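PDB 6F3H: exoribonuclease II, mitochondrial from Candida glabrata, which acts as the 3'-to-5' exoribonuclease component of the mtEXO mitochondrial RNA degradosome. Local coordinates for residues V608-F611 with M612-T615; D531-N535 with G536-S540; L683-K686 with M687-N690. The protein carries 1 engineered substitution. All blocks are in the same frame, centred on the assembly; numbering follows the deposited sequence.

Along the chain the order is contact 2, contact 1, contact 3, all within the RNB domain range. Contact 2 closes helix 527-534 at the surface, before helix 543-567; contact 1 is a buried piece of helix 603-625; contact 3 is a turn between strand 677-679 and helix 703-716. The centres of contacts 1 and 3 are about 14 Å apart, and I613 CG2 meets I688 CG2 at 3.6 Å. Both contacts line the bound RNA, on successive nucleotides, and both reach R563 of helix 543-567. Contact 2 lies about 22 Å and 35 Å, centre to centre, from contacts 1 and 3. Contacts 1 and 3 are thus neighbouring parts of the RNA path, contact 1 beside the magnesium site.

Contact 1 of 3, residues V608-F611 with M612-T615; sequences VSEF and MILT. With nucleotides of chain C.
The carboxylate of E610 reaches I613 through one oxygen, OE2 lying 4.0 Å from CD1, because a bend at chi2 brings the end of the acid back beside the helix. That same oxygen is held by a salt bridge to R563 of helix 543-567. The F611 side chain packs on L552 of the same helix. A third flat group, the F611 carbonyl, takes two bonds on its oxygen. T615 N gives the usual helical bond to F611 O at 2.7 Å, tilted 17° from the carbonyl plane. T615 OG1 stands well above that plane, 42° out of it, and donates to F611 O at 2.7 Å. With chi1 at -50° the hydroxyl sits beside its own backbone N, which brings it back to the preceding turn.

On the side facing the RNA the helix offers mostly carbon. V608 CG1 packs against M612 CG at 4.2 Å, and both residues also touch D410, a magnesium ligand. From the selenomethionine M612, CB lies 3.4 Å from O3' of U4 of chain C, while its doubly bent chain carries CE toward the phosphate of the next nucleotide of chain C, an adenosine. About one turn earlier, S609 CB meets O4' of the U4 sugar at 3.6 Å. I613 CG1 approaches C5' of the same nucleotide at 3.9 Å.

This is a helix with one flank against the RNA backbone and the metal site and another against helix 543-567. The U4 contacts here run to sugar and backbone atoms and not to the base, which is consistent with an exoribonuclease that must accept many sequences.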
ATOM      1  N   VAL A 608      10.570   4.787 -20.908  1.00 53.31           N
ATOM      2  CA  VAL A 608       9.267   4.212 -20.613  1.00 50.35           C
ATOM      3  C   VAL A 608       8.525   5.084 -19.627  1.00 45.17           C
ATOM      4  O   VAL A 608       7.387   5.488 -19.873  1.00 44.36           O
ATOM      5  CB  VAL A 608       9.421   2.784 -20.070  1.00 52.20           C
ATOM      6  CG1 VAL A 608       8.060   2.179 -19.861  1.00 53.59           C
ATOM      7  CG2 VAL A 608      10.213   1.954 -21.020  1.00 45.69           C
ATOM      8  N   SER A 609       9.193   5.462 -18.543  1.00 47.49           N
ATOM      9  CA  SER A 609       8.501   6.169 -17.480  1.00 46.46           C
ATOM     10  C   SER A 609       7.889   7.461 -18.005  1.00 47.87           C
ATOM     11  O   SER A 609       6.689   7.707 -17.834  1.00 49.17           O
ATOM     12  CB  SER A 609       9.466   6.420 -16.323  1.00 44.28           C
ATOM     13  OG  SER A 609      10.294   7.538 -16.554  1.00 42.64           O
ATOM     14  N   GLU A 610       8.657   8.229 -18.773  1.00 45.50           N
ATOM     15  CA  GLU A 610       8.167   9.534 -19.189  1.00 42.50           C
ATOM     16  C   GLU A 610       6.878   9.440 -19.959  1.00 50.09           C
ATOM     17  O   GLU A 610       6.034  10.349 -19.898  1.00 49.91           O
ATOM     18  CB  GLU A 610       9.211  10.251 -20.011  1.00 51.78           C
ATOM     19  CG  GLU A 610      10.122  10.984 -19.098  1.00 61.85           C
ATOM     20  CD  GLU A 610       9.336  11.783 -18.046  1.00 70.82           C
ATOM     21  OE1 GLU A 610       8.279  12.409 -18.360  1.00 72.89           O
ATOM     22  OE2 GLU A 610       9.751  11.731 -16.871  1.00 72.52           O
ATOM     23  N   PHE A 611       6.714   8.361 -20.690  1.00 50.45           N
ATOM     24  CA  PHE A 611       5.541   8.231 -21.528  1.00 52.41           C
ATOM     25  C   PHE A 611       4.317   7.808 -20.734  1.00 52.56           C
ATOM     26  O   PHE A 611       3.219   8.308 -20.982  1.00 52.64           O
ATOM     27  CB  PHE A 611       5.883   7.271 -22.658  1.00 56.24           C
ATOM     28  CG  PHE A 611       6.756   7.903 -23.712  1.00 56.45           C
ATOM     29  CD1 PHE A 611       6.238   8.846 -24.593  1.00 51.23           C
ATOM     30  CD2 PHE A 611       8.110   7.645 -23.751  1.00 59.11           C
ATOM     31  CE1 PHE A 611       7.041   9.458 -25.533  1.00 46.81           C
ATOM     32  CE2 PHE A 611       8.923   8.263 -24.688  1.00 58.53           C
ATOM     33  CZ  PHE A 611       8.388   9.165 -25.583  1.00 52.01           C
HETATM   34  N   MSE A 612       4.490   6.945 -19.745  1.00 55.76           N
HETATM   35  CA  MSE A 612       3.374   6.484 -18.931  1.00 50.70           C
HETATM   36  C   MSE A 612       2.814   7.580 -18.123  1.00 48.27           C
HETATM   37  O   MSE A 612       1.606   7.767 -18.073  1.00 50.95           O
HETATM   38  CB  MSE A 612       3.828   5.377 -18.029  1.00 59.74           C
HETATM   39  CG  MSE A 612       4.625   4.367 -18.792  1.00 78.07           C
HETATM   40 SE   MSE A 612       3.554   3.455 -20.152  1.00 89.39          SE
HETATM   41  CE  MSE A 612       3.242   1.840 -19.124  1.00 93.37           C
ATOM     42  N   ILE A 613       3.730   8.296 -17.476  1.00 40.94           N
ATOM     43  CA  ILE A 613       3.379   9.550 -16.819  1.00 47.04           C
ATOM     44  C   ILE A 613       2.532  10.409 -17.738  1.00 48.36           C
ATOM     45  O   ILE A 613       1.473  10.927 -17.354  1.00 48.13           O
ATOM     46  CB  ILE A 613       4.653  10.291 -16.395  1.00 43.14           C
ATOM     47  CG1 ILE A 613       5.514   9.386 -15.522  1.00 41.17           C
ATOM     48  CG2 ILE A 613       4.310  11.641 -15.796  1.00 42.93           C
ATOM     49  CD1 ILE A 613       6.701  10.076 -14.970  1.00 42.51           C
ATOM     50  N   LEU A 614       2.980  10.564 -18.974  1.00 46.82           N
ATOM     51  CA  LEU A 614       2.270  11.465 -19.854  1.00 44.30           C
ATOM     52  C   LEU A 614       0.910  10.905 -20.214  1.00 44.67           C
ATOM     53  O   LEU A 614      -0.100  11.600 -20.107  1.00 49.19           O
ATOM     54  CB  LEU A 614       3.089  11.706 -21.099  1.00 47.92           C
ATOM     55  CG  LEU A 614       2.213  12.504 -22.058  1.00 52.06           C
ATOM     56  CD1 LEU A 614       1.854  13.870 -21.453  1.00 56.85           C
ATOM     57  CD2 LEU A 614       2.897  12.632 -23.397  1.00 41.80           C
ATOM     58  N   THR A 615       0.868   9.632 -20.589  1.00 43.20           N
ATOM     59  CA  THR A 615      -0.390   8.962 -20.883  1.00 40.48           C
ATOM     60  C   THR A 615      -1.378   9.121 -19.754  1.00 45.36           C
ATOM     61  O   THR A 615      -2.564   9.373 -19.973  1.00 45.09           O
ATOM     62  CB  THR A 615      -0.133   7.478 -21.061  1.00 52.31           C
ATOM     63  OG1 THR A 615       0.941   7.293 -21.981  1.00 53.74           O
ATOM     64  CG2 THR A 615      -1.378   6.783 -21.535  1.00 45.57           C
TER
ATOM     65  P     U C   4       3.692   6.038 -11.500  1.00 52.31           P
ATOM     66  OP1   U C   4       2.429   6.178 -12.249  1.00 48.15           O
ATOM     67  OP2   U C   4       3.729   5.248 -10.255  1.00 60.01           O
ATOM     68  O5'   U C   4       4.693   5.354 -12.492  1.00 51.72           O
ATOM     69  C5'   U C   4       5.078   6.038 -13.656  1.00 42.92           C
ATOM     70  C4'   U C   4       6.067   5.213 -14.383  1.00 45.36           C
ATOM     71  O4'   U C   4       7.322   5.235 -13.662  1.00 52.12           O
ATOM     72  C3'   U C   4       5.720   3.746 -14.438  1.00 43.47           C
ATOM     73  O3'   U C   4       4.724   3.433 -15.387  1.00 40.88           O
ATOM     74  C2'   U C   4       7.075   3.110 -14.687  1.00 48.79           C
ATOM     75  O2'   U C   4       7.469   3.275 -16.039  1.00 53.62           O
ATOM     76  C1'   U C   4       7.972   3.989 -13.811  1.00 51.26           C
ATOM     77  N1    U C   4       8.177   3.386 -12.474  1.00 54.20           N
ATOM     78  C2    U C   4       9.252   2.529 -12.362  1.00 55.65           C
ATOM     79  O2    U C   4      10.009   2.294 -13.285  1.00 58.96           O
ATOM     80  N3    U C   4       9.425   1.968 -11.131  1.00 53.78           N
ATOM     81  C4    U C   4       8.630   2.173 -10.027  1.00 57.32           C
ATOM     82  O4    U C   4       8.930   1.585  -8.983  1.00 63.53           O
ATOM     83  C5    U C   4       7.523   3.069 -10.218  1.00 51.29           C
ATOM     84  C6    U C   4       7.336   3.632 -11.407  1.00 52.07           C
ATOM     85  P     A C   5       3.705   2.232 -15.096  1.00 49.45           P
ATOM     86  OP1   A C   5       2.657   2.206 -16.140  1.00 42.98           O
ATOM     87  OP2   A C   5       3.297   2.241 -13.661  1.00 51.94           O
ATOM     88  O5'   A C   5       4.598   0.948 -15.319  1.00 49.46           O
ATOM     89  C5'   A C   5       5.199   0.736 -16.579  1.00 48.50           C
ATOM     90  C4'   A C   5       6.300  -0.284 -16.523  1.00 45.38           C
ATOM     91  O4'   A C   5       7.374   0.190 -15.677  1.00 45.71           O
ATOM     92  C3'   A C   5       5.938  -1.638 -15.941  1.00 42.09           C
ATOM     93  O3'   A C   5       5.314  -2.475 -16.888  1.00 43.52           O
ATOM     94  C2'   A C   5       7.288  -2.159 -15.493  1.00 44.79           C
ATOM     95  O2'   A C   5       8.036  -2.613 -16.612  1.00 45.04           O
ATOM     96  C1'   A C   5       7.926  -0.883 -14.962  1.00 45.44           C
ATOM     97  N9    A C   5       7.556  -0.699 -13.568  1.00 54.27           N
ATOM     98  C8    A C   5       6.516   0.015 -13.025  1.00 58.47           C
ATOM     99  N7    A C   5       6.441  -0.072 -11.721  1.00 55.41           N
ATOM    100  C5    A C   5       7.495  -0.916 -11.424  1.00 59.17           C
ATOM    101  C6    A C   5       7.978  -1.408 -10.211  1.00 67.51           C
ATOM    102  N6    A C   5       7.426  -1.109  -9.028  1.00 73.12           N
ATOM    103  N1    A C   5       9.057  -2.227 -10.280  1.00 67.13           N
ATOM    104  C2    A C   5       9.603  -2.521 -11.474  1.00 66.33           C
ATOM    105  N3    A C   5       9.246  -2.117 -12.691  1.00 62.88           N
ATOM    106  C4    A C   5       8.180  -1.317 -12.560  1.00 60.44           C
TER

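Contact 2 of 3, residues D531-N535 with G536-S540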
ATOM      1  N   ASP A 531      19.093  -0.492 -23.569  1.00 53.66           N
ATOM      2  CA  ASP A 531      20.199   0.341 -23.136  1.00 57.25           C
ATOM      3  C   ASP A 531      21.449   0.040 -23.951  1.00 55.15           C
ATOM      4  O   ASP A 531      22.086   0.954 -24.491  1.00 56.49           O
ATOM      5  CB  ASP A 531      20.456   0.152 -21.652  1.00 67.47           C
ATOM      6  CG  ASP A 531      19.501   0.964 -20.791  1.00 82.11           C
ATOM      7  OD1 ASP A 531      19.210   2.130 -21.151  1.00 84.46           O
ATOM      8  OD2 ASP A 531      19.062   0.445 -19.736  1.00 88.68           O
ATOM      9  N   SER A 532      21.761  -1.245 -24.139  1.00 50.91           N
ATOM     10  CA  SER A 532      22.984  -1.552 -24.869  1.00 59.02           C
ATOM     11  C   SER A 532      22.861  -1.075 -26.303  1.00 60.79           C
ATOM     12  O   SER A 532      23.856  -0.702 -26.931  1.00 67.53           O
ATOM     13  CB  SER A 532      23.335  -3.044 -24.763  1.00 61.34           C
ATOM     14  OG  SER A 532      22.344  -3.861 -25.327  1.00 66.16           O
ATOM     15  N   ILE A 533      21.644  -1.061 -26.817  1.00 57.34           N
ATOM     16  CA  ILE A 533      21.392  -0.505 -28.136  1.00 57.53           C
ATOM     17  C   ILE A 533      21.739   0.974 -28.179  1.00 57.69           C
ATOM     18  O   ILE A 533      22.405   1.442 -29.108  1.00 62.20           O
ATOM     19  CB  ILE A 533      19.926  -0.741 -28.505  1.00 57.29           C
ATOM     20  CG1 ILE A 533      19.741  -2.211 -28.842  1.00 64.26           C
ATOM     21  CG2 ILE A 533      19.488   0.204 -29.604  1.00 49.34           C
ATOM     22  CD1 ILE A 533      18.329  -2.612 -28.898  1.00 62.75           C
ATOM     23  N   LEU A 534      21.285   1.740 -27.187  1.00 57.97           N
ATOM     24  CA  LEU A 534      21.512   3.178 -27.226  1.00 59.29           C
ATOM     25  C   LEU A 534      22.928   3.542 -26.846  1.00 67.27           C
ATOM     26  O   LEU A 534      23.295   4.722 -26.903  1.00 68.90           O
ATOM     27  CB  LEU A 534      20.546   3.914 -26.304  1.00 56.57           C
ATOM     28  CG  LEU A 534      19.074   3.629 -26.575  1.00 56.03           C
ATOM     29  CD1 LEU A 534      18.221   4.014 -25.380  1.00 55.78           C
ATOM     30  CD2 LEU A 534      18.586   4.279 -27.841  1.00 56.84           C
ATOM     31  N   ASN A 535      23.733   2.550 -26.497  1.00 65.37           N
ATOM     32  CA  ASN A 535      25.164   2.708 -26.364  1.00 66.15           C
ATOM     33  C   ASN A 535      25.933   2.196 -27.586  1.00 69.61           C
ATOM     34  O   ASN A 535      27.158   2.370 -27.662  1.00 73.15           O
ATOM     35  CB  ASN A 535      25.609   1.981 -25.096  1.00 66.99           C
ATOM     36  CG  ASN A 535      26.977   2.416 -24.626  1.00 77.23           C
ATOM     37  OD1 ASN A 535      27.305   3.606 -24.638  1.00 80.99           O
ATOM     38  ND2 ASN A 535      27.799   1.450 -24.229  1.00 81.70           N
ATOM     39  N   GLY A 536      25.241   1.611 -28.562  1.00 68.86           N
ATOM     40  CA  GLY A 536      25.881   0.997 -29.694  1.00 66.27           C
ATOM     41  C   GLY A 536      26.279  -0.444 -29.479  1.00 79.99           C
ATOM     42  O   GLY A 536      26.667  -1.108 -30.440  1.00 85.61           O
ATOM     43  N   ASP A 537      26.227  -0.950 -28.244  1.00 87.72           N
ATOM     44  CA  ASP A 537      26.761  -2.284 -27.972  1.00 94.38           C
ATOM     45  C   ASP A 537      26.007  -3.344 -28.752  1.00 96.13           C
ATOM     46  O   ASP A 537      26.553  -4.410 -29.055  1.00 98.53           O
ATOM     47  CB  ASP A 537      26.682  -2.616 -26.488  1.00 95.22           C
ATOM     48  CG  ASP A 537      27.424  -1.635 -25.647  1.00 98.60           C
ATOM     49  OD1 ASP A 537      28.421  -1.052 -26.141  1.00 99.09           O
ATOM     50  OD2 ASP A 537      27.004  -1.457 -24.486  1.00 99.68           O
ATOM     51  N   ASP A 538      24.740  -3.082 -29.034  1.00 94.17           N
ATOM     52  CA  ASP A 538      23.821  -4.072 -29.556  1.00 89.99           C
ATOM     53  C   ASP A 538      23.279  -3.564 -30.876  1.00 89.29           C
ATOM     54  O   ASP A 538      22.805  -2.422 -30.958  1.00 85.44           O
ATOM     55  CB  ASP A 538      22.696  -4.308 -28.551  1.00 90.03           C
ATOM     56  CG  ASP A 538      21.827  -5.477 -28.910  1.00 87.01           C
ATOM     57  OD1 ASP A 538      21.432  -5.593 -30.087  1.00 79.78           O
ATOM     58  OD2 ASP A 538      21.552  -6.292 -27.998  1.00 89.49           O
ATOM     59  N   ASN A 539      23.322  -4.432 -31.900  1.00 90.84           N
ATOM     60  CA  ASN A 539      22.853  -4.082 -33.237  1.00 90.95           C
ATOM     61  C   ASN A 539      21.992  -5.168 -33.871  1.00 88.61           C
ATOM     62  O   ASN A 539      21.782  -5.140 -35.089  1.00 96.55           O
ATOM     63  CB  ASN A 539      24.022  -3.791 -34.186  1.00 92.55           C
ATOM     64  CG  ASN A 539      24.473  -2.346 -34.148  1.00 89.64           C
ATOM     65  OD1 ASN A 539      23.781  -1.450 -34.652  1.00 84.43           O
ATOM     66  ND2 ASN A 539      25.654  -2.110 -33.577  1.00 90.41           N
ATOM     67  N   SER A 540      21.467  -6.107 -33.084  1.00 81.34           N
ATOM     68  CA  SER A 540      20.624  -7.177 -33.613  1.00 78.03           C
ATOM     69  C   SER A 540      19.316  -6.690 -34.236  1.00 77.10           C
ATOM     70  O   SER A 540      18.604  -7.505 -34.830  1.00 78.61           O
ATOM     71  CB  SER A 540      20.301  -8.182 -32.509  1.00 78.45           C
ATOM     72  OG  SER A 540      19.311  -7.668 -31.636  1.00 78.91           O
TER
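S532 and I533, in the last turn of helix 527-534, receive the chain as it turns back through G536 in a Schellman motif. Two backbone bonds define it. G536 N donates to I533 O at 2.9 Å, while D537 N makes the longer-spanned bond to S532 O, 2.7 Å but poorly angled and therefore weak. Phi of G536 is +87°, a backbone shape that glycine, lacking a CB, takes up without crowding the carbonyl before it. D538 N adds a further bond to S532 O at 3.3 Å, coming from well above the carbonyl plane, and prolongs the grip of this one oxygen on the departing chain.

Among side chains the polar link is between N535 and D537. N535 ND2 gives a nearly straight bond to D537 OD2 at 3.0 Å, the acceptor lying in the amide plane. The carboxylate stands almost at right angles to that plane, 88° from it, and is met on its syn side, well out of its own plane. Both residues are at the exposed surface.

Side chains also meet beyond the turn: D538 CB lies 3.6 Å from I533 CG1 and near S532 OG, whose own hydroxyl is hydrogen-bonded to K529 O within the helix. S532 CB likewise meets D537 CB at 3.8 Å.

Further back on the helix, D531 bonds to T602 and S604, tying helix 527-534 to the start of helix 603-625. The turn ends one helix, and the chain then goes on to helix 543-567; it lies away from the metal site. With chi1 at -171°, the D538 carboxylate runs onward, and its OD1 accepts from S540 N at 3.0 Å, closing an Asx turn.

Contact 3 of 3, residues L683-K686 with M687-N690. With nucleotides of chain C.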
ATOM      1  N   LEU A 683      -7.672  15.671  -8.356  1.00 57.94           N
ATOM      2  CA  LEU A 683      -6.910  16.511  -7.456  1.00 57.35           C
ATOM      3  C   LEU A 683      -5.496  16.489  -7.983  1.00 64.11           C
ATOM      4  O   LEU A 683      -5.070  15.477  -8.555  1.00 62.60           O
ATOM      5  CB  LEU A 683      -6.936  15.998  -6.013  1.00 54.73           C
ATOM      6  CG  LEU A 683      -8.265  16.245  -5.334  1.00 53.11           C
ATOM      7  CD1 LEU A 683      -8.319  15.514  -4.033  1.00 50.07           C
ATOM      8  CD2 LEU A 683      -8.442  17.732  -5.141  1.00 57.01           C
ATOM      9  N   PRO A 684      -4.754  17.572  -7.836  1.00 71.66           N
ATOM     10  CA  PRO A 684      -3.391  17.575  -8.364  1.00 75.18           C
ATOM     11  C   PRO A 684      -2.543  16.493  -7.706  1.00 72.53           C
ATOM     12  O   PRO A 684      -2.574  16.300  -6.486  1.00 75.17           O
ATOM     13  CB  PRO A 684      -2.874  18.980  -8.031  1.00 80.84           C
ATOM     14  CG  PRO A 684      -3.869  19.580  -7.085  1.00 81.36           C
ATOM     15  CD  PRO A 684      -5.168  18.880  -7.305  1.00 76.85           C
ATOM     16  N   HIS A 685      -1.769  15.794  -8.535  1.00 68.36           N
ATOM     17  CA  HIS A 685      -0.666  14.974  -8.053  1.00 54.26           C
ATOM     18  C   HIS A 685       0.526  15.903  -8.139  1.00 52.70           C
ATOM     19  O   HIS A 685       1.161  16.041  -9.182  1.00 59.46           O
ATOM     20  CB  HIS A 685      -0.493  13.702  -8.868  1.00 42.52           C
ATOM     21  CG  HIS A 685       0.471  12.732  -8.258  1.00 39.53           C
ATOM     22  ND1 HIS A 685       1.720  13.113  -7.815  1.00 40.30           N
ATOM     23  CD2 HIS A 685       0.361  11.412  -7.981  1.00 39.38           C
ATOM     24  CE1 HIS A 685       2.348  12.070  -7.310  1.00 39.84           C
ATOM     25  NE2 HIS A 685       1.545  11.025  -7.396  1.00 41.22           N
ATOM     26  N   LYS A 686       0.765  16.611  -7.042  1.00 50.96           N
ATOM     27  CA  LYS A 686       1.669  17.752  -7.013  1.00 58.20           C
ATOM     28  C   LYS A 686       3.135  17.381  -7.144  1.00 71.17           C
ATOM     29  O   LYS A 686       3.948  18.310  -7.115  1.00 75.84           O
ATOM     30  CB  LYS A 686       1.416  18.523  -5.740  1.00 56.23           C
ATOM     31  CG  LYS A 686       0.031  19.122  -5.755  1.00 56.70           C
ATOM     32  CD  LYS A 686      -0.096  20.118  -4.652  1.00 63.77           C
ATOM     33  CE  LYS A 686      -1.534  20.505  -4.446  1.00 71.04           C
ATOM     34  NZ  LYS A 686      -1.668  21.338  -3.221  1.00 74.06           N
HETATM   35  N   MSE A 687       3.483  16.103  -7.311  1.00 78.19           N
HETATM   36  CA  MSE A 687       4.874  15.660  -7.603  1.00 81.37           C
HETATM   37  C   MSE A 687       5.173  15.516  -9.060  1.00 65.79           C
HETATM   38  O   MSE A 687       6.236  15.874  -9.547  1.00 63.33           O
HETATM   39  CB  MSE A 687       5.185  14.294  -6.985  1.00 97.94           C
HETATM   40  CG  MSE A 687       4.835  14.181  -5.551  1.00115.87           C
HETATM   41 SE   MSE A 687       5.935  15.474  -4.623  1.00128.48          SE
HETATM   42  CE  MSE A 687       7.293  14.364  -3.783  1.00127.39           C
ATOM     43  N   ILE A 688       4.214  14.899  -9.731  1.00 59.87           N
ATOM     44  CA  ILE A 688       4.318  14.679 -11.156  1.00 65.04           C
ATOM     45  C   ILE A 688       4.210  16.000 -11.892  1.00 69.67           C
ATOM     46  O   ILE A 688       4.820  16.193 -12.951  1.00 67.40           O
ATOM     47  CB  ILE A 688       3.218  13.683 -11.535  1.00 59.95           C
ATOM     48  CG1 ILE A 688       3.582  12.324 -10.962  1.00 53.91           C
ATOM     49  CG2 ILE A 688       3.046  13.612 -13.019  1.00 61.21           C
ATOM     50  CD1 ILE A 688       2.577  11.286 -11.247  1.00 52.89           C
ATOM     51  N   GLY A 689       3.457  16.933 -11.337  1.00 72.93           N
ATOM     52  CA  GLY A 689       3.301  18.218 -11.953  1.00 78.12           C
ATOM     53  C   GLY A 689       2.350  19.059 -11.147  1.00 82.23           C
ATOM     54  O   GLY A 689       2.395  19.066  -9.915  1.00 81.66           O
ATOM     55  N   ASN A 690       1.466  19.755 -11.837  1.00 85.14           N
ATOM     56  CA  ASN A 690       0.491  20.604 -11.177  1.00 83.22           C
ATOM     57  C   ASN A 690      -0.892  20.226 -11.642  1.00 80.35           C
ATOM     58  O   ASN A 690      -1.782  21.068 -11.717  1.00 83.98           O
ATOM     59  CB  ASN A 690       0.750  22.071 -11.483  1.00 85.77           C
ATOM     60  CG  ASN A 690       0.968  22.308 -12.950  1.00 89.22           C
ATOM     61  OD1 ASN A 690       1.986  21.908 -13.511  1.00 92.11           O
ATOM     62  ND2 ASN A 690      -0.011  22.926 -13.598  1.00 91.37           N
TER
ATOM     63  P     A C   3       3.667   8.260  -6.375  1.00 50.17           P
ATOM     64  OP1   A C   3       2.250   8.441  -6.787  1.00 53.78           O
ATOM     65  OP2   A C   3       4.043   7.089  -5.583  1.00 45.88           O
ATOM     66  O5'   A C   3       4.623   8.267  -7.650  1.00 54.57           O
ATOM     67  C5'   A C   3       4.517   9.280  -8.634  1.00 55.64           C
ATOM     68  C4'   A C   3       5.458   9.045  -9.791  1.00 61.49           C
ATOM     69  O4'   A C   3       6.831   9.231  -9.358  1.00 65.04           O
ATOM     70  C3'   A C   3       5.435   7.648 -10.400  1.00 56.95           C
ATOM     71  O3'   A C   3       4.377   7.470 -11.320  1.00 49.83           O
ATOM     72  C2'   A C   3       6.823   7.528 -11.009  1.00 60.03           C
ATOM     73  O2'   A C   3       6.917   8.217 -12.234  1.00 55.88           O
ATOM     74  C1'   A C   3       7.658   8.277  -9.975  1.00 66.97           C
ATOM     75  N9    A C   3       8.051   7.342  -8.935  1.00 65.33           N
ATOM     76  C8    A C   3       7.390   7.028  -7.785  1.00 62.26           C
ATOM     77  N7    A C   3       7.998   6.115  -7.089  1.00 58.35           N
ATOM     78  C5    A C   3       9.095   5.826  -7.863  1.00 61.89           C
ATOM     79  C6    A C   3      10.131   4.940  -7.673  1.00 67.31           C
ATOM     80  N6    A C   3      10.216   4.161  -6.598  1.00 64.14           N
ATOM     81  N1    A C   3      11.068   4.895  -8.647  1.00 75.48           N
ATOM     82  C2    A C   3      10.960   5.699  -9.725  1.00 71.39           C
ATOM     83  N3    A C   3      10.019   6.584 -10.016  1.00 63.71           N
ATOM     84  C4    A C   3       9.132   6.565  -9.021  1.00 63.85           C
ATOM     85  P     G C   2       5.048   7.534  -1.206  1.00 66.35           P
ATOM     86  OP1   G C   2       3.580   7.285  -1.388  1.00 63.39           O
ATOM     87  OP2   G C   2       6.104   6.486  -1.103  1.00 60.58           O
ATOM     88  O5'   G C   2       5.584   8.472  -2.363  1.00 65.24           O
ATOM     89  C5'   G C   2       5.053   9.770  -2.530  1.00 61.12           C
ATOM     90  C4'   G C   2       5.544  10.404  -3.800  1.00 51.87           C
ATOM     91  O4'   G C   2       6.942  10.739  -3.689  1.00 46.72           O
ATOM     92  C3'   G C   2       5.471   9.545  -5.040  1.00 45.67           C
ATOM     93  O3'   G C   2       4.166   9.527  -5.569  1.00 48.52           O
ATOM     94  C2'   G C   2       6.498  10.198  -5.948  1.00 48.81           C
ATOM     95  O2'   G C   2       5.977  11.360  -6.564  1.00 53.21           O
ATOM     96  C1'   G C   2       7.559  10.626  -4.944  1.00 47.59           C
ATOM     97  N9    G C   2       8.558   9.592  -4.794  1.00 57.24           N
ATOM     98  C8    G C   2       8.594   8.759  -3.710  1.00 55.53           C
ATOM     99  N7    G C   2       9.565   7.915  -3.803  1.00 56.34           N
ATOM    100  C5    G C   2      10.164   8.234  -5.013  1.00 63.49           C
ATOM    101  C6    G C   2      11.272   7.638  -5.622  1.00 78.95           C
ATOM    102  O6    G C   2      11.905   6.691  -5.147  1.00 80.74           O
ATOM    103  N1    G C   2      11.591   8.243  -6.855  1.00 90.93           N
ATOM    104  C2    G C   2      10.923   9.310  -7.450  1.00 92.35           C
ATOM    105  N2    G C   2      11.412   9.737  -8.651  1.00 91.94           N
ATOM    106  N3    G C   2       9.858   9.882  -6.862  1.00 81.32           N
ATOM    107  C4    G C   2       9.559   9.283  -5.667  1.00 66.92           C
TER
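H685 and I688 meet ring to methyl: I688 CD1 stands 3.8 Å from the imidazole centroid and just 3° off the ring normal, a CH-pi contact over the centre of one face. At the edge of the ring, near its plane, are M687 N and O3' of G2 of chain C. The polar contact with the RNA is made at this edge too. H685 NE2 donates to OP1 of A3 of chain C at 2.7 Å, in a nearly straight bond of 171°. The imidazole therefore grips the phosphate joining two nucleotides, while the same I688 CD1 also meets the A3 sugar, 3.8 Å from C5'. M687, a selenomethionine, packs beside the ring edge, its CB 3.6 Å from H685 CE1. Its bent side chain then passes along the ribose of G2, where CE lies 3.6 Å from O4'.

A tight turn of the backbone holds these groups together. G689 N donates to H685 O at 3.3 Å, an i to i+4 bond, the span of an alpha-turn, and I688 N adds a weak bond to the same oxygen. K686 CA lies 3.3 Å from G689 O, a CA-H...O contact between the two limbs. With chi1 at -170° CG lies opposite the backbone N, and the ring extends to the A3 phosphate. Presenting H685 to the RNA backbone in this way is consistent with binding that does not read the bases.

Around this turn, P684 is backbone-bonded to Y635 and M687 to V570, while H685 packs on R633 of strand 632-634. I688 O takes a hydrogen bond from R563 NE, so the loop between strand 677-679 and helix 703-716 is joined to helix 543-567 on one hand and to strand 632-634 on the other.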